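Local coordinates for protein CmeC (Campylobacter jejuni, PDB 4MT4) that probably forms the outer-membrane channel of a tripartite efflux system, carrying exported compounds out of the bacterium, at residues Y130-R135 against Q285-G290; S137-K142 against K281-N286; A143-Y148 against E454-N459. All blocks are in the same frame, centred on the assembly; numbering follows the deposited sequence.

Contact 1 of 3, residues Y130-R135 against Q285-G290; sequences YRDTYR and QNYLVG
In the periplasmic helical barrel of this outer membrane factor, close to where the helices give way to the membrane β-barrel, R135 of helix 129-195 lies against Y287 of helix 273-293. The two helices run antiparallel, with short-segment axes 8.2 Å apart. A CH-π contact is made: R135 CB sits 3.7 Å from the centroid of the Y287 ring and only 8° off its normal. The arginine chain then bends at chi3 (111°), and Y287 CE1 lies over one face of the guanidinium, toward its rim, 3.6 Å from NH1, with the two planes inclined. The long, partly aliphatic arginine suits this place because it can pack on an aromatic and still end in a charge. Within helix 129-195, R135 NH1 makes a salt bridge of 2.9 Å to D132 OD1, on its syn side but 22° out of the carboxylate plane. D132 OD2 accepts from S4 and S2 of the N-terminal segment, while D132 CB rests 3.5 Å from Y287 O. With R131 CZ over the centre of the opposite face of the R135 guanidinium, the D132 carboxylate probably offsets the crowded positive charge and ties the N-terminal segment to the helix pair.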
loop_
_atom_site.group_PDB
_atom_site.type_symbol
_atom_site.label_atom_id
_atom_site.label_comp_id
_atom_site.label_asym_id
_atom_site.label_seq_id
_atom_site.Cartn_x
_atom_site.Cartn_y
_atom_site.Cartn_z
ATOM N N TYR B 130 -23.233 0.641 -25.845
ATOM C CA TYR B 130 -22.168 1.609 -26.077
ATOM C C TYR B 130 -22.510 2.964 -25.469
ATOM O O TYR B 130 -21.618 3.752 -25.155
ATOM C CB TYR B 130 -21.898 1.743 -27.578
ATOM C CG TYR B 130 -21.528 0.426 -28.229
ATOM C CD1 TYR B 130 -20.244 -0.088 -28.113
ATOM C CD2 TYR B 130 -22.466 -0.307 -28.947
ATOM C CE1 TYR B 130 -19.902 -1.293 -28.699
ATOM C CE2 TYR B 130 -22.133 -1.512 -29.536
ATOM C CZ TYR B 130 -20.849 -2.000 -29.409
ATOM O OH TYR B 130 -20.506 -3.199 -29.991
ATOM N N ARG B 131 -23.800 3.233 -25.297
ATOM C CA ARG B 131 -24.225 4.473 -24.657
ATOM C C ARG B 131 -23.855 4.453 -23.178
ATOM O O ARG B 131 -23.370 5.446 -22.642
ATOM C CB ARG B 131 -25.732 4.695 -24.821
ATOM C CG ARG B 131 -26.213 6.043 -24.288
ATOM C CD ARG B 131 -27.668 6.313 -24.643
ATOM N NE ARG B 131 -28.590 5.909 -23.585
ATOM C CZ ARG B 131 -29.094 6.741 -22.677
ATOM N NH1 ARG B 131 -29.928 6.290 -21.751
ATOM N NH2 ARG B 131 -28.767 8.025 -22.699
ATOM N N ASP B 132 -24.076 3.314 -22.527
ATOM C CA ASP B 132 -23.761 3.172 -21.109
ATOM C C ASP B 132 -22.263 2.975 -20.884
ATOM O O ASP B 132 -21.744 3.306 -19.820
ATOM C CB ASP B 132 -24.544 2.011 -20.490
ATOM C CG ASP B 132 -26.019 2.325 -20.327
ATOM O OD1 ASP B 132 -26.398 3.501 -20.509
ATOM O OD2 ASP B 132 -26.799 1.403 -20.005
ATOM N N THR B 133 -21.574 2.429 -21.881
ATOM C CA THR B 133 -20.119 2.344 -21.833
ATOM C C THR B 133 -19.547 3.756 -21.805
ATOM O O THR B 133 -18.593 4.043 -21.081
ATOM C CB THR B 133 -19.543 1.566 -23.036
ATOM O OG1 THR B 133 -20.016 0.213 -23.010
ATOM C CG2 THR B 133 -18.020 1.561 -22.986
ATOM N N TYR B 134 -20.156 4.637 -22.592
ATOM C CA TYR B 134 -19.776 6.044 -22.639
ATOM C C TYR B 134 -20.123 6.761 -21.336
ATOM O O TYR B 134 -19.320 7.529 -20.806
ATOM C CB TYR B 134 -20.461 6.738 -23.821
ATOM C CG TYR B 134 -20.333 8.245 -23.811
ATOM C CD1 TYR B 134 -19.159 8.863 -24.219
ATOM C CD2 TYR B 134 -21.388 9.050 -23.398
ATOM C CE1 TYR B 134 -19.035 10.238 -24.210
ATOM C CE2 TYR B 134 -21.273 10.426 -23.385
ATOM C CZ TYR B 134 -20.094 11.015 -23.792
ATOM O OH TYR B 134 -19.974 12.385 -23.782
ATOM N N ARG B 135 -21.324 6.502 -20.827
ATOM C CA ARG B 135 -21.789 7.125 -19.592
ATOM C C ARG B 135 -20.947 6.687 -18.395
ATOM O O ARG B 135 -20.740 7.456 -17.457
ATOM C CB ARG B 135 -23.262 6.794 -19.343
ATOM C CG ARG B 135 -24.230 7.428 -20.334
ATOM C CD ARG B 135 -25.554 6.678 -20.351
ATOM N NE ARG B 135 -26.651 7.457 -19.786
ATOM C CZ ARG B 135 -27.822 6.942 -19.423
ATOM N NH1 ARG B 135 -28.046 5.641 -19.554
ATOM N NH2 ARG B 135 -28.767 7.726 -18.921
ATOM N N GLN B 285 -20.043 2.055 -12.113
ATOM C CA GLN B 285 -20.263 0.615 -12.041
ATOM C C GLN B 285 -21.721 0.270 -12.327
ATOM O O GLN B 285 -22.021 -0.794 -12.868
ATOM C CB GLN B 285 -19.852 0.077 -10.668
ATOM C CG GLN B 285 -18.369 0.227 -10.366
ATOM C CD GLN B 285 -17.500 -0.526 -11.354
ATOM O OE1 GLN B 285 -17.797 -1.664 -11.718
ATOM N NE2 GLN B 285 -16.424 0.111 -11.802
ATOM N N ASN B 286 -22.622 1.178 -11.964
ATOM C CA ASN B 286 -24.046 0.980 -12.201
ATOM C C ASN B 286 -24.363 0.975 -13.692
ATOM O O ASN B 286 -25.204 0.205 -14.156
ATOM C CB ASN B 286 -24.857 2.064 -11.491
ATOM C CG ASN B 286 -26.351 1.876 -11.656
ATOM O OD1 ASN B 286 -26.945 0.981 -11.054
ATOM N ND2 ASN B 286 -26.969 2.726 -12.467
ATOM N N TYR B 287 -23.677 1.836 -14.438
ATOM C CA TYR B 287 -23.831 1.894 -15.888
ATOM C C TYR B 287 -23.281 0.633 -16.548
ATOM O O TYR B 287 -23.799 0.173 -17.565
ATOM C CB TYR B 287 -23.127 3.132 -16.452
ATOM C CG TYR B 287 -23.926 4.412 -16.316
ATOM C CD1 TYR B 287 -25.264 4.462 -16.693
ATOM C CD2 TYR B 287 -23.344 5.567 -15.806
ATOM C CE1 TYR B 287 -25.998 5.629 -16.569
ATOM C CE2 TYR B 287 -24.069 6.737 -15.678
ATOM C CZ TYR B 287 -25.394 6.763 -16.061
ATOM O OH TYR B 287 -26.108 7.932 -15.930
ATOM N N LEU B 288 -22.227 0.080 -15.957
ATOM C CA LEU B 288 -21.585 -1.116 -16.493
ATOM C C LEU B 288 -22.438 -2.358 -16.273
ATOM O O LEU B 288 -22.249 -3.375 -16.940
ATOM C CB LEU B 288 -20.205 -1.307 -15.865
ATOM C CG LEU B 288 -19.159 -0.270 -16.279
ATOM C CD1 LEU B 288 -17.824 -0.549 -15.608
ATOM C CD2 LEU B 288 -19.013 -0.240 -17.795
ATOM N N VAL B 289 -23.367 -2.276 -15.326
ATOM C CA VAL B 289 -24.334 -3.345 -15.124
ATOM C C VAL B 289 -25.241 -3.429 -16.345
ATOM O O VAL B 289 -25.538 -4.519 -16.841
ATOM C CB VAL B 289 -25.179 -3.123 -13.854
ATOM C CG1 VAL B 289 -26.316 -4.132 -13.784
ATOM C CG2 VAL B 289 -24.305 -3.210 -12.611
ATOM N N GLY B 290 -25.664 -2.268 -16.835
ATOM C CA GLY B 290 -26.488 -2.193 -18.027
ATOM C C GLY B 290 -25.779 -2.746 -19.249
ATOM O O GLY B 290 -26.377 -3.472 -20.042
#

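Contact 2 of 3, residues S137-K142 against K281-N286; sequences SKSGFK and KLTQQN
Q284 reaches from helix 273-293 across to S139 and G140 of helix 129-195, an antiparallel helix pair in the helical barrel of the outer membrane factor fold. The axes of the short segments approach to 8.0 Å, close packing made possible by small residues, and the CA atoms of S139 and Q284 are 5.2 Å apart. Q284 CB meets S139 CB at 3.9 Å. From there CG lies anti to the backbone N (chi1 174°) and the chain runs on extended, which carries CG past the serine and delivers the amide to the glycine: NE2 approaches G140 CA most closely, at 3.7 Å, with CD and OE1 slightly farther from that same carbon. These are van der Waals contacts. A glycine fits here because its bare CA gives the flat amide a surface to lie against, and a glutamine is long enough to cross the groove yet carries no charge. Outward from this pair, F141 packs on M67 and A71 of helix 58-79, and L282 on A354 and F355 of helix 339-405. Next to the glutamine, S139 makes a polar contact with T283. The short serine side chain keeps its hydroxyl within reach of R135 O, one turn earlier in its own helix, and S139 OG also stands 2.7 Å from T283 OG1.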
loop_
_atom_site.group_PDB
_atom_site.type_symbol
_atom_site.label_atom_id
_atom_site.label_comp_id
_atom_site.label_asym_id
_atom_site.label_seq_id
_atom_site.Cartn_x
_atom_site.Cartn_y
_atom_site.Cartn_z
ATOM N N SER B 137 -17.740 5.918 -18.563
ATOM C CA SER B 137 -16.498 6.670 -18.707
ATOM C C SER B 137 -16.685 8.135 -18.335
ATOM O O SER B 137 -15.753 8.789 -17.866
ATOM C CB SER B 137 -15.969 6.562 -20.135
ATOM O OG SER B 137 -15.598 5.228 -20.431
ATOM N N LYS B 138 -17.890 8.647 -18.557
ATOM C CA LYS B 138 -18.207 10.023 -18.197
ATOM C C LYS B 138 -18.205 10.174 -16.682
ATOM O O LYS B 138 -17.787 11.201 -16.148
ATOM C CB LYS B 138 -19.561 10.433 -18.778
ATOM C CG LYS B 138 -19.768 11.936 -18.897
ATOM C CD LYS B 138 -21.017 12.248 -19.710
ATOM C CE LYS B 138 -21.102 13.725 -20.078
ATOM N NZ LYS B 138 -21.355 14.602 -18.901
ATOM N N SER B 139 -18.676 9.137 -15.997
ATOM C CA SER B 139 -18.662 9.109 -14.540
ATOM C C SER B 139 -17.247 8.847 -14.029
ATOM O O SER B 139 -16.870 9.295 -12.947
ATOM C CB SER B 139 -19.622 8.042 -14.018
ATOM O OG SER B 139 -20.950 8.306 -14.435
ATOM N N GLY B 140 -16.469 8.115 -14.819
ATOM C CA GLY B 140 -15.082 7.848 -14.494
ATOM C C GLY B 140 -14.249 9.111 -14.576
ATOM O O GLY B 140 -13.333 9.316 -13.782
ATOM N N PHE B 141 -14.573 9.961 -15.547
ATOM C CA PHE B 141 -13.885 11.236 -15.713
ATOM C C PHE B 141 -14.239 12.199 -14.585
ATOM O O PHE B 141 -13.367 12.872 -14.040
ATOM C CB PHE B 141 -14.222 11.872 -17.064
ATOM C CG PHE B 141 -13.801 13.311 -17.172
ATOM C CD1 PHE B 141 -12.462 13.645 -17.294
ATOM C CD2 PHE B 141 -14.740 14.329 -17.142
ATOM C CE1 PHE B 141 -12.066 14.965 -17.385
ATOM C CE2 PHE B 141 -14.351 15.653 -17.235
ATOM C CZ PHE B 141 -13.012 15.971 -17.357
ATOM N N LYS B 142 -15.523 12.260 -14.244
ATOM C CA LYS B 142 -15.988 13.106 -13.150
ATOM C C LYS B 142 -15.362 12.676 -11.828
ATOM O O LYS B 142 -15.083 13.505 -10.962
ATOM C CB LYS B 142 -17.515 13.067 -13.041
ATOM C CG LYS B 142 -18.238 13.828 -14.141
ATOM C CD LYS B 142 -19.732 13.908 -13.860
ATOM C CE LYS B 142 -20.450 14.765 -14.892
ATOM N NZ LYS B 142 -21.902 14.905 -14.589
ATOM N N LYS B 281 -17.872 6.929 -8.921
ATOM C CA LYS B 281 -17.366 5.592 -9.197
ATOM C C LYS B 281 -18.462 4.551 -9.002
ATOM O O LYS B 281 -18.406 3.460 -9.569
ATOM C CB LYS B 281 -16.163 5.281 -8.310
ATOM C CG LYS B 281 -14.926 6.087 -8.671
ATOM C CD LYS B 281 -13.767 5.785 -7.743
ATOM C CE LYS B 281 -12.559 6.648 -8.073
ATOM N NZ LYS B 281 -11.393 6.346 -7.197
ATOM N N LEU B 282 -19.465 4.903 -8.204
ATOM C CA LEU B 282 -20.604 4.021 -7.974
ATOM C C LEU B 282 -21.561 4.037 -9.165
ATOM O O LEU B 282 -22.030 2.986 -9.602
ATOM C CB LEU B 282 -21.343 4.418 -6.696
ATOM C CG LEU B 282 -22.664 3.699 -6.408
ATOM C CD1 LEU B 282 -22.468 2.188 -6.353
ATOM C CD2 LEU B 282 -23.282 4.214 -5.118
ATOM N N THR B 283 -21.844 5.226 -9.695
ATOM C CA THR B 283 -22.704 5.349 -10.874
ATOM C C THR B 283 -22.019 4.750 -12.092
ATOM O O THR B 283 -22.673 4.268 -13.013
ATOM C CB THR B 283 -23.063 6.814 -11.195
ATOM O OG1 THR B 283 -22.171 7.316 -12.198
ATOM C CG2 THR B 283 -22.961 7.680 -9.954
ATOM N N GLN B 284 -20.691 4.798 -12.087
ATOM C CA GLN B 284 -19.900 4.228 -13.167
ATOM C C GLN B 284 -20.126 2.725 -13.257
ATOM O O GLN B 284 -20.379 2.187 -14.334
ATOM C CB GLN B 284 -18.415 4.526 -12.961
ATOM C CG GLN B 284 -17.508 3.844 -13.968
ATOM C CD GLN B 284 -16.043 4.163 -13.742
ATOM O OE1 GLN B 284 -15.610 4.382 -12.610
ATOM N NE2 GLN B 284 -15.272 4.195 -14.822
ATOM N N GLN B 285 -20.043 2.055 -12.113
ATOM C CA GLN B 285 -20.263 0.615 -12.041
ATOM C C GLN B 285 -21.721 0.270 -12.327
ATOM O O GLN B 285 -22.021 -0.794 -12.868
ATOM C CB GLN B 285 -19.852 0.077 -10.668
ATOM C CG GLN B 285 -18.369 0.227 -10.366
ATOM C CD GLN B 285 -17.500 -0.526 -11.354
ATOM O OE1 GLN B 285 -17.797 -1.664 -11.718
ATOM N NE2 GLN B 285 -16.424 0.111 -11.802
ATOM N N ASN B 286 -22.622 1.178 -11.964
ATOM C CA ASN B 286 -24.046 0.980 -12.201
ATOM C C ASN B 286 -24.363 0.975 -13.692
ATOM O O ASN B 286 -25.204 0.205 -14.156
ATOM C CB ASN B 286 -24.857 2.064 -11.491
ATOM C CG ASN B 286 -26.351 1.876 -11.656
ATOM O OD1 ASN B 286 -26.945 0.981 -11.054
ATOM N ND2 ASN B 286 -26.969 2.726 -12.467
#

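Contact 3 of 3, residues A143-Y148 against E454-N459; sequences ASEYDY and EDTSKN
T456 fits against E145 and Y146 of helix 129-195, and this is the tightly packed part of the contact, where the short C-terminal helix 456-463 begins. The threonine's two branches divide the work. CG2, anti to the backbone N, packs on E145 CB at 4.0 Å, while OG1 comes to 3.8 Å from Y146 CE1, its side chain crossing the tyrosine at about a right angle. A β-branched residue suits this place because it offers a methyl to an aliphatic stem and sets its hydroxyl in van der Waals contact beside Y146 CE1. E145 is itself buried, and its side chain also touches M67 of helix 58-79 and I460.

The outer side is polar and more exposed, and it is held by a short hydrogen bond. The extended E145 chain runs out to S457, an exposed residue whose OG donates to the syn lone pair of E145 OE2 at 2.6 Å. This carboxylate lies by the first turn of the short helix, whose N-terminal end would probably favour a negative charge. D455, at the N-cap position, accepts weakly through OD1 from K458 N at 3.4 Å: a helix N-cap where the C-terminal helix 456-463 packs against the long helix 129-195.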
loop_
_atom_site.group_PDB
_atom_site.type_symbol
_atom_site.label_atom_id
_atom_site.label_comp_id
_atom_site.label_asym_id
_atom_site.label_seq_id
_atom_site.Cartn_x
_atom_site.Cartn_y
_atom_site.Cartn_z
ATOM N N ALA B 143 -15.143 11.374 -11.684
ATOM C CA ALA B 143 -14.501 10.833 -10.497
ATOM C C ALA B 143 -13.033 11.240 -10.451
ATOM O O ALA B 143 -12.483 11.489 -9.377
ATOM C CB ALA B 143 -14.636 9.321 -10.461
ATOM N N SER B 144 -12.406 11.313 -11.621
ATOM C CA SER B 144 -11.007 11.713 -11.717
ATOM C C SER B 144 -10.842 13.194 -11.386
ATOM O O SER B 144 -9.798 13.615 -10.891
ATOM C CB SER B 144 -10.453 11.420 -13.115
ATOM O OG SER B 144 -11.071 12.238 -14.093
ATOM N N GLU B 145 -11.879 13.979 -11.666
ATOM C CA GLU B 145 -11.868 15.401 -11.341
ATOM C C GLU B 145 -11.952 15.604 -9.832
ATOM O O GLU B 145 -11.239 16.432 -9.262
ATOM C CB GLU B 145 -13.020 16.127 -12.036
ATOM C CG GLU B 145 -12.821 16.335 -13.527
ATOM C CD GLU B 145 -13.939 17.146 -14.152
ATOM O OE1 GLU B 145 -15.121 16.825 -13.906
ATOM O OE2 GLU B 145 -13.634 18.110 -14.883
ATOM N N TYR B 146 -12.831 14.838 -9.191
ATOM C CA TYR B 146 -12.982 14.887 -7.743
ATOM C C TYR B 146 -11.749 14.322 -7.049
ATOM O O TYR B 146 -11.384 14.761 -5.958
ATOM C CB TYR B 146 -14.232 14.122 -7.310
ATOM C CG TYR B 146 -15.529 14.754 -7.766
ATOM C CD1 TYR B 146 -15.666 16.135 -7.834
ATOM C CD2 TYR B 146 -16.617 13.970 -8.132
ATOM C CE1 TYR B 146 -16.849 16.715 -8.248
ATOM C CE2 TYR B 146 -17.803 14.541 -8.548
ATOM C CZ TYR B 146 -17.913 15.915 -8.605
ATOM O OH TYR B 146 -19.092 16.491 -9.020
ATOM N N ASP B 147 -11.114 13.342 -7.689
ATOM C CA ASP B 147 -9.871 12.774 -7.180
ATOM C C ASP B 147 -8.742 13.797 -7.246
ATOM O O ASP B 147 -7.847 13.799 -6.403
ATOM C CB ASP B 147 -9.481 11.518 -7.964
ATOM C CG ASP B 147 -10.257 10.292 -7.527
ATOM O OD1 ASP B 147 -10.815 10.304 -6.411
ATOM O OD2 ASP B 147 -10.303 9.308 -8.296
ATOM N N TYR B 148 -8.791 14.668 -8.248
ATOM C CA TYR B 148 -7.798 15.728 -8.382
ATOM C C TYR B 148 -7.985 16.782 -7.299
ATOM O O TYR B 148 -7.016 17.282 -6.729
ATOM C CB TYR B 148 -7.875 16.381 -9.762
ATOM C CG TYR B 148 -6.985 17.598 -9.907
ATOM C CD1 TYR B 148 -5.613 17.462 -10.081
ATOM C CD2 TYR B 148 -7.517 18.882 -9.873
ATOM C CE1 TYR B 148 -4.796 18.571 -10.214
ATOM C CE2 TYR B 148 -6.708 19.995 -10.005
ATOM C CZ TYR B 148 -5.349 19.834 -10.175
ATOM O OH TYR B 148 -4.538 20.940 -10.309
ATOM N N GLU B 454 -20.623 23.376 -7.982
ATOM C CA GLU B 454 -19.980 24.329 -8.882
ATOM C C GLU B 454 -19.459 23.669 -10.157
ATOM O O GLU B 454 -19.450 22.445 -10.279
ATOM C CB GLU B 454 -18.830 25.039 -8.167
ATOM C CG GLU B 454 -19.251 25.874 -6.968
ATOM C CD GLU B 454 -18.077 26.558 -6.296
ATOM O OE1 GLU B 454 -16.941 26.416 -6.795
ATOM O OE2 GLU B 454 -18.287 27.237 -5.269
ATOM N N ASP B 455 -19.029 24.495 -11.107
ATOM C CA ASP B 455 -18.416 24.001 -12.335
ATOM C C ASP B 455 -17.016 23.482 -12.027
ATOM O O ASP B 455 -16.061 24.255 -11.950
ATOM C CB ASP B 455 -18.360 25.103 -13.397
ATOM C CG ASP B 455 -18.068 24.565 -14.788
ATOM O OD1 ASP B 455 -17.621 23.405 -14.910
ATOM O OD2 ASP B 455 -18.280 25.313 -15.766
ATOM N N THR B 456 -16.907 22.170 -11.851
ATOM C CA THR B 456 -15.654 21.544 -11.445
ATOM C C THR B 456 -14.554 21.731 -12.487
ATOM O O THR B 456 -13.416 22.052 -12.146
ATOM C CB THR B 456 -15.842 20.039 -11.184
ATOM O OG1 THR B 456 -16.972 19.835 -10.328
ATOM C CG2 THR B 456 -14.599 19.454 -10.527
ATOM N N SER B 457 -14.901 21.535 -13.755
ATOM C CA SER B 457 -13.940 21.658 -14.847
ATOM C C SER B 457 -13.387 23.078 -14.945
ATOM O O SER B 457 -12.184 23.279 -15.107
ATOM C CB SER B 457 -14.583 21.254 -16.174
ATOM O OG SER B 457 -15.043 19.916 -16.128
ATOM N N LYS B 458 -14.278 24.057 -14.843
ATOM C CA LYS B 458 -13.891 25.462 -14.873
ATOM C C LYS B 458 -13.032 25.819 -13.660
ATOM O O LYS B 458 -12.064 26.572 -13.773
ATOM C CB LYS B 458 -15.135 26.350 -14.927
ATOM C CG LYS B 458 -14.888 27.802 -14.583
ATOM C CD LYS B 458 -16.185 28.590 -14.572
ATOM C CE LYS B 458 -15.997 29.940 -13.905
ATOM N NZ LYS B 458 -15.617 29.797 -12.470
ATOM N N ASN B 459 -13.391 25.268 -12.503
ATOM C CA ASN B 459 -12.627 25.491 -11.282
ATOM C C ASN B 459 -11.240 24.862 -11.347
ATOM O O ASN B 459 -10.254 25.479 -10.948
ATOM C CB ASN B 459 -13.383 24.950 -10.068
ATOM C CG ASN B 459 -14.542 25.839 -9.659
ATOM O OD1 ASN B 459 -14.529 27.045 -9.903
ATOM N ND2 ASN B 459 -15.550 25.246 -9.029
#

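All three contacts use the first twenty residues of helix 129-195, in order along it: contact 1, then contact 2, then contact 3. Contacts 1 and 2 share helix 273-293: as helix 129-195 advances from 130-135 to 137-142, helix 273-293 recedes from 285-290 to 281-286, as antiparallel helices require. Their centres are 8 Å apart and they touch through Y287 and S139. Contact 3, about 13 Å from the centre of contact 2 and 21 Å from that of contact 1, brings in helix 456-463 and crosses both others in sequence. K281 of contact 2 and D147 of contact 3 join them in a long, weak ion pair. One long helix thus ties the chain's second half and C-terminal segment to the first.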